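BB0689 (Borrelia burgdorferi, PDB 4D53) is an outer-surface lipoprotein of the Lyme disease spirochaete with a CAP-superfamily domain, whose precise biochemical role is not established. Local coordinates at residues 21-26 / 104-109; 30-35 / 108-113; 40-45 / 128-133; 55-60 / 80-85. One frame throughout, in Å; residues are numbered along the deposited sequence.

Contact 1. Residues 21-26 / 104-109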
loop_
_atom_site.group_PDB
_atom_site.type_symbol
_atom_site.label_atom_id
_atom_site.label_comp_id
_atom_site.label_asym_id
_atom_site.label_seq_id
_atom_site.Cartn_x
_atom_site.Cartn_y
_atom_site.Cartn_z
ATOM N N ALA A 21 5.249 9.247 6.576
ATOM C CA ALA A 21 5.965 10.519 6.295
ATOM C C ALA A 21 6.875 10.932 7.440
ATOM O O ALA A 21 8.031 11.346 7.174
ATOM C CB ALA A 21 5.008 11.685 5.952
ATOM N N GLU A 22 6.403 10.789 8.652
ATOM C CA GLU A 22 7.215 11.150 9.836
ATOM C C GLU A 22 8.418 10.242 10.034
ATOM O O GLU A 22 9.524 10.702 10.338
ATOM C CB GLU A 22 6.351 11.211 11.091
ATOM C CG GLU A 22 6.978 12.087 12.152
ATOM C CD GLU A 22 7.242 13.521 11.661
ATOM O OE1 GLU A 22 6.316 14.338 11.724
ATOM O OE2 GLU A 22 8.363 13.827 11.203
ATOM N N LEU A 23 8.213 8.949 9.872
ATOM C CA LEU A 23 9.312 7.998 9.831
ATOM C C LEU A 23 10.336 8.367 8.793
ATOM O O LEU A 23 11.556 8.442 9.105
ATOM C CB LEU A 23 8.838 6.543 9.627
ATOM C CG LEU A 23 9.891 5.503 9.211
ATOM C CD1 LEU A 23 10.708 5.154 10.454
ATOM C CD2 LEU A 23 9.152 4.269 8.713
ATOM N N ARG A 24 9.914 8.648 7.562
ATOM C CA ARG A 24 10.908 8.944 6.527
ATOM C C ARG A 24 11.637 10.296 6.808
ATOM O O ARG A 24 12.840 10.428 6.523
ATOM C CB ARG A 24 10.276 8.919 5.166
ATOM C CG ARG A 24 9.792 7.521 4.722
ATOM C CD ARG A 24 9.009 7.604 3.435
ATOM N NE ARG A 24 9.822 8.107 2.339
ATOM C CZ ARG A 24 10.664 7.397 1.650
ATOM N NH1 ARG A 24 10.783 6.101 1.908
ATOM N NH2 ARG A 24 11.461 7.971 0.692
ATOM N N LYS A 25 10.907 11.250 7.326
ATOM C CA LYS A 25 11.458 12.528 7.649
ATOM C C LYS A 25 12.556 12.423 8.730
ATOM O O LYS A 25 13.639 12.997 8.597
ATOM C CB LYS A 25 10.355 13.451 8.086
ATOM C CG LYS A 25 10.907 14.819 8.471
ATOM C CD LYS A 25 9.819 15.762 8.840
ATOM C CE LYS A 25 10.416 17.165 8.803
ATOM N NZ LYS A 25 9.456 18.176 9.290
ATOM N N LYS A 26 12.319 11.599 9.749
ATOM C CA LYS A 26 13.299 11.373 10.792
ATOM C C LYS A 26 14.532 10.686 10.267
ATOM O O LYS A 26 15.595 10.842 10.860
ATOM C CB LYS A 26 12.694 10.594 11.991
ATOM C CG LYS A 26 11.699 11.373 12.865
ATOM C CD LYS A 26 11.805 12.892 12.758
ATOM C CE LYS A 26 10.703 13.681 13.486
ATOM N NZ LYS A 26 10.000 12.891 14.544
ATOM N N ALA A 104 11.061 -1.400 1.800
ATOM C CA ALA A 104 10.098 -0.554 1.097
ATOM C C ALA A 104 9.779 0.708 1.804
ATOM O O ALA A 104 9.756 1.807 1.171
ATOM C CB ALA A 104 8.832 -1.394 0.780
ATOM N N LEU A 105 9.496 0.655 3.110
ATOM C CA LEU A 105 9.145 1.859 3.838
ATOM C C LEU A 105 10.233 2.920 3.834
ATOM O O LEU A 105 9.934 4.112 3.850
ATOM C CB LEU A 105 8.843 1.559 5.287
ATOM C CG LEU A 105 7.586 0.806 5.646
ATOM C CD1 LEU A 105 7.551 0.491 7.167
ATOM C CD2 LEU A 105 6.381 1.683 5.287
ATOM N N ILE A 106 11.475 2.505 3.831
ATOM C CA ILE A 106 12.571 3.481 3.881
ATOM C C ILE A 106 13.327 3.610 2.516
ATOM O O ILE A 106 14.476 4.058 2.509
ATOM C CB ILE A 106 13.564 3.163 5.066
ATOM C CG1 ILE A 106 14.303 1.862 4.838
ATOM C CG2 ILE A 106 12.817 3.224 6.364
ATOM C CD1 ILE A 106 15.498 1.663 5.803
ATOM N N ASN A 107 12.707 3.191 1.424
ATOM C CA ASN A 107 13.324 3.246 0.100
ATOM C C ASN A 107 13.603 4.707 -0.366
ATOM O O ASN A 107 12.884 5.637 -0.016
ATOM C CB ASN A 107 12.574 2.440 -0.909
ATOM C CG ASN A 107 11.445 3.187 -1.547
ATOM O OD1 ASN A 107 10.274 3.237 -1.083
ATOM N ND2 ASN A 107 11.827 3.914 -2.581
ATOM N N THR A 108 14.655 4.848 -1.168
ATOM C CA THR A 108 14.995 6.148 -1.806
ATOM C C THR A 108 14.793 6.114 -3.278
ATOM O O THR A 108 15.176 7.062 -3.950
ATOM C CB THR A 108 16.505 6.511 -1.606
ATOM O OG1 THR A 108 17.341 5.475 -2.123
ATOM C CG2 THR A 108 16.756 6.746 -0.250
ATOM N N ASP A 109 14.197 5.051 -3.812
ATOM C CA ASP A 109 14.046 4.846 -5.213
ATOM C C ASP A 109 12.766 5.479 -5.773
ATOM O O ASP A 109 12.599 5.446 -6.971
ATOM C CB ASP A 109 13.881 3.387 -5.611
ATOM C CG ASP A 109 15.047 2.531 -5.365
ATOM O OD1 ASP A 109 16.166 3.066 -5.051
ATOM O OD2 ASP A 109 14.751 1.286 -5.485
#
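Arg24, on the last turns of helix 10-26, reaches across to the backbone carbonyls where helix 99-105 runs out. Its guanidinium donates three hydrogen bonds to two oxygens. Asn107 O is held end-on by both terminal nitrogens, NH1 at 2.9 Å from Asn107 O and NH2 at 2.8 Å from the same oxygen. The two donors approach it differently: NH1 lies in the carbonyl plane on a lone pair, whereas NH2 sits nearly along the C=O axis. NH1 also donates to Leu105 O, 2.9 Å away, and meets that carbonyl from above its plane. Both acceptors lie in or close to the guanidinium plane, an arrangement that fixes the rotation of the group. After an extended chi2, a bend at chi3 (62°) turns the guanidinium onto these carbonyls, and CG and CD pass beside Leu105 O on the way. NH2 is also hydrogen-bonded to Asn30 O, which ties the loop after helix 10-26 to the same group.

The apolar part is slight and lies one residue back on the helix. Leu23 CD2 rests 4.4 Å from Leu105 CB and 4.5 Å from Ile106 CG2. Leu105 also packs on Ile81, Trp95 and Leu96.

Ile106 is the first residue to leave helical geometry, so Leu105 O is the last carbonyl of the helix and Asn107 O lies just past its end. Arg24 thus caps this C-terminal end with a side chain from elsewhere, joining the chain's first helix to the turn before strand 112-119 in the CAP fold.

Contact 2. Residues 30-35 / 108-113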
loop_
_atom_site.group_PDB
_atom_site.type_symbol
_atom_site.label_atom_id
_atom_site.label_comp_id
_atom_site.label_asym_id
_atom_site.label_seq_id
_atom_site.Cartn_x
_atom_site.Cartn_y
_atom_site.Cartn_z
ATOM N N ASN A 30 13.724 10.923 1.322
ATOM C CA ASN A 30 12.917 11.809 0.443
ATOM C C ASN A 30 11.408 11.768 0.703
ATOM O O ASN A 30 10.830 10.727 1.050
ATOM C CB ASN A 30 13.245 11.511 -1.040
ATOM C CG ASN A 30 12.972 10.042 -1.430
ATOM O OD1 ASN A 30 13.604 9.139 -0.895
ATOM N ND2 ASN A 30 12.075 9.817 -2.398
ATOM N N HIS A 31 10.794 12.917 0.506
ATOM C CA HIS A 31 9.358 13.094 0.717
ATOM C C HIS A 31 8.563 12.494 -0.428
ATOM O O HIS A 31 8.738 12.834 -1.613
ATOM C CB HIS A 31 9.016 14.539 0.876
ATOM C CG HIS A 31 7.575 14.780 1.184
ATOM N ND1 HIS A 31 6.705 15.257 0.229
ATOM C CD2 HIS A 31 6.849 14.597 2.307
ATOM C CE1 HIS A 31 5.500 15.378 0.753
ATOM N NE2 HIS A 31 5.563 15.005 2.019
ATOM N N LEU A 32 7.680 11.578 -0.058
ATOM C CA LEU A 32 6.799 10.945 -1.008
ATOM C C LEU A 32 5.490 11.748 -1.179
ATOM O O LEU A 32 4.900 12.215 -0.176
ATOM C CB LEU A 32 6.467 9.523 -0.530
ATOM C CG LEU A 32 7.659 8.586 -0.363
ATOM C CD1 LEU A 32 7.204 7.284 0.289
ATOM C CD2 LEU A 32 8.331 8.356 -1.697
ATOM N N GLU A 33 5.021 11.889 -2.426
ATOM C CA GLU A 33 3.741 12.608 -2.675
ATOM C C GLU A 33 2.673 11.574 -2.953
ATOM O O GLU A 33 2.926 10.602 -3.649
ATOM C CB GLU A 33 3.887 13.491 -3.923
ATOM C CG GLU A 33 4.807 14.669 -3.575
ATOM C CD GLU A 33 5.054 15.656 -4.719
ATOM O OE1 GLU A 33 4.448 15.526 -5.826
ATOM O OE2 GLU A 33 5.860 16.583 -4.464
ATOM N N ILE A 34 1.523 11.785 -2.399
ATOM C CA ILE A 34 0.373 10.840 -2.643
ATOM C C ILE A 34 -0.048 10.888 -4.072
ATOM O O ILE A 34 -0.157 12.000 -4.631
ATOM C CB ILE A 34 -0.788 11.183 -1.741
ATOM C CG1 ILE A 34 -0.371 11.027 -0.287
ATOM C CG2 ILE A 34 -1.975 10.236 -2.032
ATOM C CD1 ILE A 34 -1.281 11.749 0.689
ATOM N N ASP A 35 -0.243 9.740 -4.717
ATOM C CA ASP A 35 -0.524 9.699 -6.148
ATOM C C ASP A 35 -1.868 9.006 -6.395
ATOM O O ASP A 35 -2.104 7.857 -5.902
ATOM C CB ASP A 35 0.584 8.952 -6.857
ATOM C CG ASP A 35 0.360 8.862 -8.368
ATOM O OD1 ASP A 35 0.759 9.805 -9.047
ATOM O OD2 ASP A 35 -0.184 7.846 -8.883
ATOM N N THR A 108 14.655 4.848 -1.168
ATOM C CA THR A 108 14.995 6.148 -1.806
ATOM C C THR A 108 14.793 6.114 -3.278
ATOM O O THR A 108 15.176 7.062 -3.950
ATOM C CB THR A 108 16.505 6.511 -1.606
ATOM O OG1 THR A 108 17.341 5.475 -2.123
ATOM C CG2 THR A 108 16.756 6.746 -0.250
ATOM N N ASP A 109 14.197 5.051 -3.812
ATOM C CA ASP A 109 14.046 4.846 -5.213
ATOM C C ASP A 109 12.766 5.479 -5.773
ATOM O O ASP A 109 12.599 5.446 -6.971
ATOM C CB ASP A 109 13.881 3.387 -5.611
ATOM C CG ASP A 109 15.047 2.531 -5.365
ATOM O OD1 ASP A 109 16.166 3.066 -5.051
ATOM O OD2 ASP A 109 14.751 1.286 -5.485
ATOM N N THR A 110 11.788 5.810 -4.928
ATOM C CA THR A 110 10.414 6.111 -5.414
ATOM C C THR A 110 10.121 7.522 -4.942
ATOM O O THR A 110 10.685 7.942 -3.945
ATOM C CB THR A 110 9.342 5.102 -4.874
ATOM O OG1 THR A 110 9.387 5.141 -3.440
ATOM C CG2 THR A 110 9.551 3.721 -5.412
ATOM N N ASP A 111 9.249 8.280 -5.641
ATOM C CA ASP A 111 8.814 9.553 -5.165
ATOM C C ASP A 111 7.343 9.689 -4.920
ATOM O O ASP A 111 6.887 10.722 -4.434
ATOM C CB ASP A 111 9.322 10.741 -6.048
ATOM C CG ASP A 111 8.890 10.657 -7.484
ATOM O OD1 ASP A 111 8.272 9.681 -7.906
ATOM O OD2 ASP A 111 9.211 11.610 -8.219
ATOM N N LYS A 112 6.584 8.650 -5.248
ATOM C CA LYS A 112 5.127 8.658 -5.094
ATOM C C LYS A 112 4.698 7.461 -4.198
ATOM O O LYS A 112 5.293 6.423 -4.265
ATOM C CB LYS A 112 4.460 8.461 -6.460
ATOM C CG LYS A 112 4.838 9.535 -7.498
ATOM C CD LYS A 112 4.476 10.934 -7.094
ATOM C CE LYS A 112 5.006 11.976 -8.106
ATOM N NZ LYS A 112 4.386 13.242 -7.692
ATOM N N ILE A 113 3.610 7.653 -3.472
ATOM C CA ILE A 113 2.977 6.628 -2.650
ATOM C C ILE A 113 1.457 6.671 -2.878
ATOM O O ILE A 113 0.838 7.751 -3.094
ATOM C CB ILE A 113 3.289 6.840 -1.152
ATOM C CG1 ILE A 113 2.910 5.654 -0.285
ATOM C CG2 ILE A 113 2.699 8.113 -0.589
ATOM C CD1 ILE A 113 3.324 5.796 1.164
#
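Glu33 and Lys112 lie side by side and point the same way from neighbouring parallel strands, joined at their ends by a salt bridge of 2.9 Å between Glu33 OE1 and Lys112 NZ; as a hydrogen bond it is weak. Lys112 gets there by a fold in its chain: chi2 at -60° swings CD back over the Glu33 backbone, 3.8 Å from Glu33 O, before the extended end brings NZ to the carboxylate. Its CB also meets Asp35 CB. The Asp35 carboxylate turns elsewhere, accepting from Leu38 N as the cap of helix 36-52 and pairing with Arg134.

The other face carries Ile34 and Ile113, and Leu32, just before the strand, packs on Ile113. The two side chains cross at about a right angle, Leu32 CB lying 4.0 Å from Ile113 CG2, while Leu32 CD2 touches Thr110 O. With Ile113 CG1 opposite the backbone N (chi1 -168°), CG2 falls between N and the carbonyl carbon and is turned toward the short strand, where it also meets Ile34 CG1.

Asn30 extends the pairing beyond the strand. Its ND2 donates to Thr110 O at 2.8 Å with the acceptor in the amide plane, and OD1 comes close to Thr108 CA.

Backbone bonds link Glu33 N to Asp111 O (3.0 Å), Ile113 N to Glu33 O (3.0 Å) and Asp35 N to Ile113 O (2.8 Å). On the far side of strand 112-119, Asp111 and Lys112 both face Gly132 in a classic beta bulge. The short strand 33-34 thus forms a parallel edge of the mixed central sheet in the alpha-beta-alpha sandwich of the CAP fold.

Contact 3. Residues 40-45 / 128-133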
loop_
_atom_site.group_PDB
_atom_site.type_symbol
_atom_site.label_atom_id
_atom_site.label_comp_id
_atom_site.label_asym_id
_atom_site.label_seq_id
_atom_site.Cartn_x
_atom_site.Cartn_y
_atom_site.Cartn_z
ATOM N N LYS A 40 -5.628 4.273 -6.695
ATOM C CA LYS A 40 -6.674 3.517 -7.427
ATOM C C LYS A 40 -6.239 2.045 -7.597
ATOM O O LYS A 40 -7.033 1.144 -7.343
ATOM C CB LYS A 40 -6.929 4.139 -8.801
ATOM C CG LYS A 40 -8.042 3.457 -9.620
ATOM C CD LYS A 40 -7.972 3.616 -11.135
ATOM C CE LYS A 40 -7.808 5.058 -11.565
ATOM N NZ LYS A 40 -7.426 5.111 -13.019
ATOM N N VAL A 41 -4.999 1.815 -7.961
ATOM C CA VAL A 41 -4.469 0.447 -8.139
ATOM C C VAL A 41 -4.517 -0.303 -6.788
ATOM O O VAL A 41 -4.909 -1.458 -6.765
ATOM C CB VAL A 41 -3.052 0.477 -8.740
ATOM C CG1 VAL A 41 -2.439 -0.904 -8.876
ATOM C CG2 VAL A 41 -3.085 1.140 -10.139
ATOM N N ALA A 42 -4.108 0.356 -5.698
ATOM C CA ALA A 42 -4.097 -0.270 -4.369
ATOM C C ALA A 42 -5.488 -0.643 -3.939
ATOM O O ALA A 42 -5.689 -1.719 -3.369
ATOM C CB ALA A 42 -3.436 0.661 -3.347
ATOM N N LYS A 43 -6.491 0.222 -4.166
ATOM C CA LYS A 43 -7.828 -0.080 -3.819
ATOM C C LYS A 43 -8.423 -1.270 -4.594
ATOM O O LYS A 43 -9.017 -2.166 -4.002
ATOM C CB LYS A 43 -8.759 1.159 -3.967
ATOM C CG LYS A 43 -10.206 0.891 -3.577
ATOM C CD LYS A 43 -11.085 2.170 -3.737
ATOM C CE LYS A 43 -12.489 1.973 -3.194
ATOM N NZ LYS A 43 -13.284 3.209 -3.348
ATOM N N GLU A 44 -8.155 -1.300 -5.882
ATOM C CA GLU A 44 -8.694 -2.383 -6.734
ATOM C C GLU A 44 -8.122 -3.718 -6.313
ATOM O O GLU A 44 -8.830 -4.741 -6.208
ATOM C CB GLU A 44 -8.332 -2.128 -8.187
ATOM C CG GLU A 44 -9.154 -0.962 -8.747
ATOM C CD GLU A 44 -9.087 -0.796 -10.289
ATOM O OE1 GLU A 44 -8.463 -1.661 -11.017
ATOM O OE2 GLU A 44 -9.691 0.243 -10.705
ATOM N N TYR A 45 -6.821 -3.670 -6.019
ATOM C CA TYR A 45 -6.120 -4.918 -5.552
ATOM C C TYR A 45 -6.560 -5.369 -4.159
ATOM O O TYR A 45 -6.809 -6.574 -3.939
ATOM C CB TYR A 45 -4.608 -4.726 -5.635
ATOM C CG TYR A 45 -3.898 -6.072 -5.597
ATOM C CD1 TYR A 45 -4.183 -7.074 -6.516
ATOM C CD2 TYR A 45 -2.906 -6.349 -4.619
ATOM C CE1 TYR A 45 -3.513 -8.272 -6.505
ATOM C CE2 TYR A 45 -2.232 -7.538 -4.604
ATOM C CZ TYR A 45 -2.526 -8.520 -5.554
ATOM O OH TYR A 45 -1.835 -9.716 -5.571
ATOM N N VAL A 128 -3.121 -2.261 1.516
ATOM C CA VAL A 128 -2.232 -2.318 0.352
ATOM C C VAL A 128 -1.541 -0.973 0.186
ATOM O O VAL A 128 -2.252 0.049 -0.020
ATOM C CB VAL A 128 -2.955 -2.702 -0.965
ATOM C CG1 VAL A 128 -2.016 -2.666 -2.186
ATOM C CG2 VAL A 128 -3.702 -4.057 -0.862
ATOM N N VAL A 129 -0.193 -0.952 0.190
ATOM C CA VAL A 129 0.548 0.330 0.014
ATOM C C VAL A 129 1.546 0.176 -1.091
ATOM O O VAL A 129 2.330 -0.744 -1.096
ATOM C CB VAL A 129 1.128 0.898 1.318
ATOM C CG1 VAL A 129 1.881 2.223 1.070
ATOM C CG2 VAL A 129 0.081 0.982 2.418
ATOM N N LEU A 130 1.469 1.053 -2.095
ATOM C CA LEU A 130 2.309 1.049 -3.251
ATOM C C LEU A 130 3.226 2.295 -3.261
ATOM O O LEU A 130 2.819 3.362 -2.834
ATOM C CB LEU A 130 1.457 1.120 -4.531
ATOM C CG LEU A 130 0.400 -0.014 -4.705
ATOM C CD1 LEU A 130 -0.522 0.110 -5.964
ATOM C CD2 LEU A 130 1.118 -1.339 -4.776
ATOM N N PHE A 131 4.407 2.072 -3.801
ATOM C CA PHE A 131 5.425 3.081 -3.981
ATOM C C PHE A 131 5.844 3.046 -5.435
ATOM O O PHE A 131 5.940 1.956 -6.082
ATOM C CB PHE A 131 6.677 2.816 -3.108
ATOM C CG PHE A 131 6.410 2.704 -1.636
ATOM C CD1 PHE A 131 5.902 1.540 -1.113
ATOM C CD2 PHE A 131 6.671 3.734 -0.786
ATOM C CE1 PHE A 131 5.597 1.448 0.227
ATOM C CE2 PHE A 131 6.436 3.650 0.559
ATOM C CZ PHE A 131 5.852 2.503 1.086
ATOM N N GLY A 132 6.113 4.246 -6.005
ATOM C CA GLY A 132 6.475 4.276 -7.407
ATOM C C GLY A 132 7.295 5.503 -7.854
ATOM O O GLY A 132 7.303 6.518 -7.200
ATOM N N LYS A 133 7.947 5.345 -8.988
ATOM C CA LYS A 133 8.697 6.471 -9.646
ATOM C C LYS A 133 8.278 6.434 -11.095
ATOM O O LYS A 133 8.338 5.361 -11.679
ATOM C CB LYS A 133 10.183 6.167 -9.503
ATOM C CG LYS A 133 11.197 7.108 -10.136
ATOM C CD LYS A 133 10.990 8.531 -9.727
ATOM C CE LYS A 133 11.898 9.435 -10.569
ATOM N NZ LYS A 133 11.331 10.800 -10.603
#
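Ala42 points its CB at strand 128-133, and this small side chain lets the helix come close: CB is 3.6 Å from Val128 O and 3.8 Å from Val128 CG1. The close packing continues at Leu130, whose CD1 touches Ala42 N and Val41 CG1 together. It is 3.6 Å from each of these two atoms, and the Val41 and Leu130 side chains cross at about a right angle. With CG beside its backbone N (chi1 -57°) and an extended chi2, Leu130 directs CD1 at the helix.

Helix 36-52 here covers one face of the central sheet as part of the alpha-beta-alpha sandwich of CAP proteins. The axes of the two short segments approach to 7.9 Å and run roughly antiparallel, 148° apart.

Contact is looser at Tyr45, whose CD2 stays 4.5 Å from Val128 CG2, obliquely to the ring. Its hydroxyl is bound elsewhere, to Thr56 O and Leu59 N. Lys40 and Lys43 mark the solvent side of the helix, both pointing away from the strand. Val129 turns to the opposite face of the sheet from Val128 and Leu130, meeting Ile81 and Ile113.

Contact 4. Residues 55-60 / 80-85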
loop_
_atom_site.group_PDB
_atom_site.type_symbol
_atom_site.label_atom_id
_atom_site.label_comp_id
_atom_site.label_asym_id
_atom_site.label_seq_id
_atom_site.Cartn_x
_atom_site.Cartn_y
_atom_site.Cartn_z
ATOM N N ILE A 55 -3.717 -13.170 0.930
ATOM C CA ILE A 55 -2.807 -12.123 0.829
ATOM C C ILE A 55 -1.605 -12.661 -0.002
ATOM O O ILE A 55 -0.960 -13.678 0.350
ATOM C CB ILE A 55 -2.336 -11.684 2.248
ATOM C CG1 ILE A 55 -3.475 -11.133 3.092
ATOM C CG2 ILE A 55 -1.171 -10.764 2.084
ATOM C CD1 ILE A 55 -4.027 -9.818 2.549
ATOM N N THR A 56 -1.330 -11.999 -1.082
ATOM C CA THR A 56 -0.288 -12.435 -2.043
ATOM C C THR A 56 0.052 -11.293 -2.945
ATOM O O THR A 56 -0.822 -10.437 -3.204
ATOM C CB THR A 56 -0.712 -13.666 -2.881
ATOM O OG1 THR A 56 0.308 -13.899 -3.862
ATOM C CG2 THR A 56 -2.012 -13.420 -3.563
ATOM N N HIS A 57 1.271 -11.245 -3.473
ATOM C CA HIS A 57 1.671 -10.172 -4.417
ATOM C C HIS A 57 1.338 -10.539 -5.864
ATOM O O HIS A 57 1.467 -9.700 -6.737
ATOM C CB HIS A 57 3.183 -9.886 -4.315
ATOM C CG HIS A 57 3.588 -9.312 -2.999
ATOM N ND1 HIS A 57 3.416 -7.976 -2.693
ATOM C CD2 HIS A 57 4.221 -9.870 -1.934
ATOM C CE1 HIS A 57 3.936 -7.737 -1.495
ATOM N NE2 HIS A 57 4.404 -8.867 -1.005
ATOM N N THR A 58 0.915 -11.787 -6.134
ATOM C CA THR A 58 0.824 -12.279 -7.520
ATOM C C THR A 58 -0.539 -12.852 -7.875
ATOM O O THR A 58 -0.658 -13.856 -8.554
ATOM C CB THR A 58 1.866 -13.389 -7.788
ATOM O OG1 THR A 58 1.662 -14.442 -6.836
ATOM C CG2 THR A 58 3.252 -12.788 -7.620
ATOM N N LEU A 59 -1.602 -12.233 -7.405
ATOM C CA LEU A 59 -2.923 -12.797 -7.642
ATOM C C LEU A 59 -3.315 -12.796 -9.126
ATOM O O LEU A 59 -3.089 -11.817 -9.851
ATOM C CB LEU A 59 -3.980 -12.157 -6.747
ATOM C CG LEU A 59 -5.392 -12.758 -6.923
ATOM C CD1 LEU A 59 -5.382 -14.204 -6.316
ATOM C CD2 LEU A 59 -6.391 -11.943 -6.146
ATOM N N PHE A 60 -3.795 -13.949 -9.620
ATOM C CA PHE A 60 -4.130 -14.107 -11.047
ATOM C C PHE A 60 -3.046 -13.846 -12.026
ATOM O O PHE A 60 -3.330 -13.394 -13.085
ATOM C CB PHE A 60 -5.424 -13.351 -11.409
ATOM C CG PHE A 60 -6.556 -13.653 -10.469
ATOM C CD1 PHE A 60 -6.719 -14.965 -9.967
ATOM C CD2 PHE A 60 -7.478 -12.693 -10.099
ATOM C CE1 PHE A 60 -7.713 -15.270 -9.097
ATOM C CE2 PHE A 60 -8.500 -12.999 -9.212
ATOM C CZ PHE A 60 -8.622 -14.288 -8.713
ATOM N N GLU A 80 5.539 -2.830 -3.377
ATOM C CA GLU A 80 4.205 -3.095 -2.800
ATOM C C GLU A 80 4.381 -3.722 -1.448
ATOM O O GLU A 80 5.186 -4.691 -1.311
ATOM C CB GLU A 80 3.441 -4.041 -3.702
ATOM C CG GLU A 80 2.102 -4.478 -3.085
ATOM C CD GLU A 80 1.306 -5.352 -4.057
ATOM O OE1 GLU A 80 1.538 -6.600 -4.085
ATOM O OE2 GLU A 80 0.439 -4.775 -4.769
ATOM N N ILE A 81 3.660 -3.232 -0.436
ATOM C CA ILE A 81 3.572 -3.894 0.841
ATOM C C ILE A 81 2.102 -4.179 1.191
ATOM O O ILE A 81 1.250 -3.311 0.941
ATOM C CB ILE A 81 4.274 -3.113 1.990
ATOM C CG1 ILE A 81 3.739 -1.713 2.128
ATOM C CG2 ILE A 81 5.836 -2.978 1.718
ATOM C CD1 ILE A 81 4.279 -0.808 3.247
ATOM N N LEU A 82 1.868 -5.330 1.839
ATOM C CA LEU A 82 0.586 -5.754 2.273
ATOM C C LEU A 82 0.553 -5.992 3.715
ATOM O O LEU A 82 1.587 -6.347 4.316
ATOM C CB LEU A 82 0.223 -7.052 1.504
ATOM C CG LEU A 82 0.451 -7.046 0.002
ATOM C CD1 LEU A 82 0.267 -8.415 -0.597
ATOM C CD2 LEU A 82 -0.551 -6.084 -0.689
ATOM N N ALA A 83 -0.625 -5.945 4.316
ATOM C CA ALA A 83 -0.882 -6.364 5.667
ATOM C C ALA A 83 -2.322 -6.812 5.822
ATOM O O ALA A 83 -3.192 -6.304 5.137
ATOM C CB ALA A 83 -0.575 -5.303 6.702
ATOM N N SER A 84 -2.541 -7.758 6.696
ATOM C CA SER A 84 -3.897 -8.193 7.022
ATOM C C SER A 84 -4.080 -8.536 8.464
ATOM O O SER A 84 -3.218 -9.139 9.120
ATOM C CB SER A 84 -4.188 -9.428 6.182
ATOM O OG SER A 84 -5.432 -9.948 6.405
ATOM N N GLY A 85 -5.249 -8.175 8.992
ATOM C CA GLY A 85 -5.574 -8.420 10.343
ATOM C C GLY A 85 -4.742 -7.654 11.361
ATOM O O GLY A 85 -4.566 -8.118 12.492
#
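The loop between helices 36-52 and 64-69 brings a histidine to a glutamate on edge strand 75-84, a His-carboxylate pair. His57 ND1 donates to Glu80 OE1 at 2.7 Å, with an N-H...O angle of 152°. The oxygen uses its anti lone pair, away from OE2, and lies 17° out of the imidazole plane. Ring and carboxylate are nearly coplanar. Glu80 has its CG opposite the backbone N (chi1 174°) and an extended chi2, which carries the carboxylate out from the strand to the ring edge. OE2 forms a salt bridge with Arg67, whose NH2 also binds His57 O; Arg67 thus holds the Glu80 carboxylate and the His57 backbone together.

Histidine and glutamate residues also line the central cleft of many CAP domains, and this pair may correspond to that site.

Leu82, two residues along the strand, sets a methyl over one face of the imidazole: CD1 is 3.9 Å from the ring centroid, a CH-pi contact. The same CD1 touches Thr56 O at 3.5 Å and Ile55 CG2 at 3.8 Å. Farther out, Ile55 CG1 packs on Ser84 CB at 3.6 Å. Beside the histidine, Thr56 OG1 accepts from Thr58 N at 3.2 Å, an ST turn that bends the loop just where His57 faces the strand.

How the contacts relate
Contacts 2, 3 and 4 all reach the central sheet, whereas contact 1 joins two helix ends beside it. Contacts 1 and 2 lie about 9 Å apart between centres and share Thr108 and Asp109; Leu32 CD1 of contact 2 packs on Arg24 NE of contact 1 at 3.4 Å. Strand 125-134 connects contact 2 to contact 3, with Lys112 O 2.9 Å from Gly132 N. From contact 3, Tyr45 OH reaches Thr56 O of contact 4 at 2.7 Å, which joins helix 36-52 to the loop carrying His57. The His57-Glu80 pair is remote from contacts 1 and 2, whose centres each lie about 20 Å from the centre of contact 4.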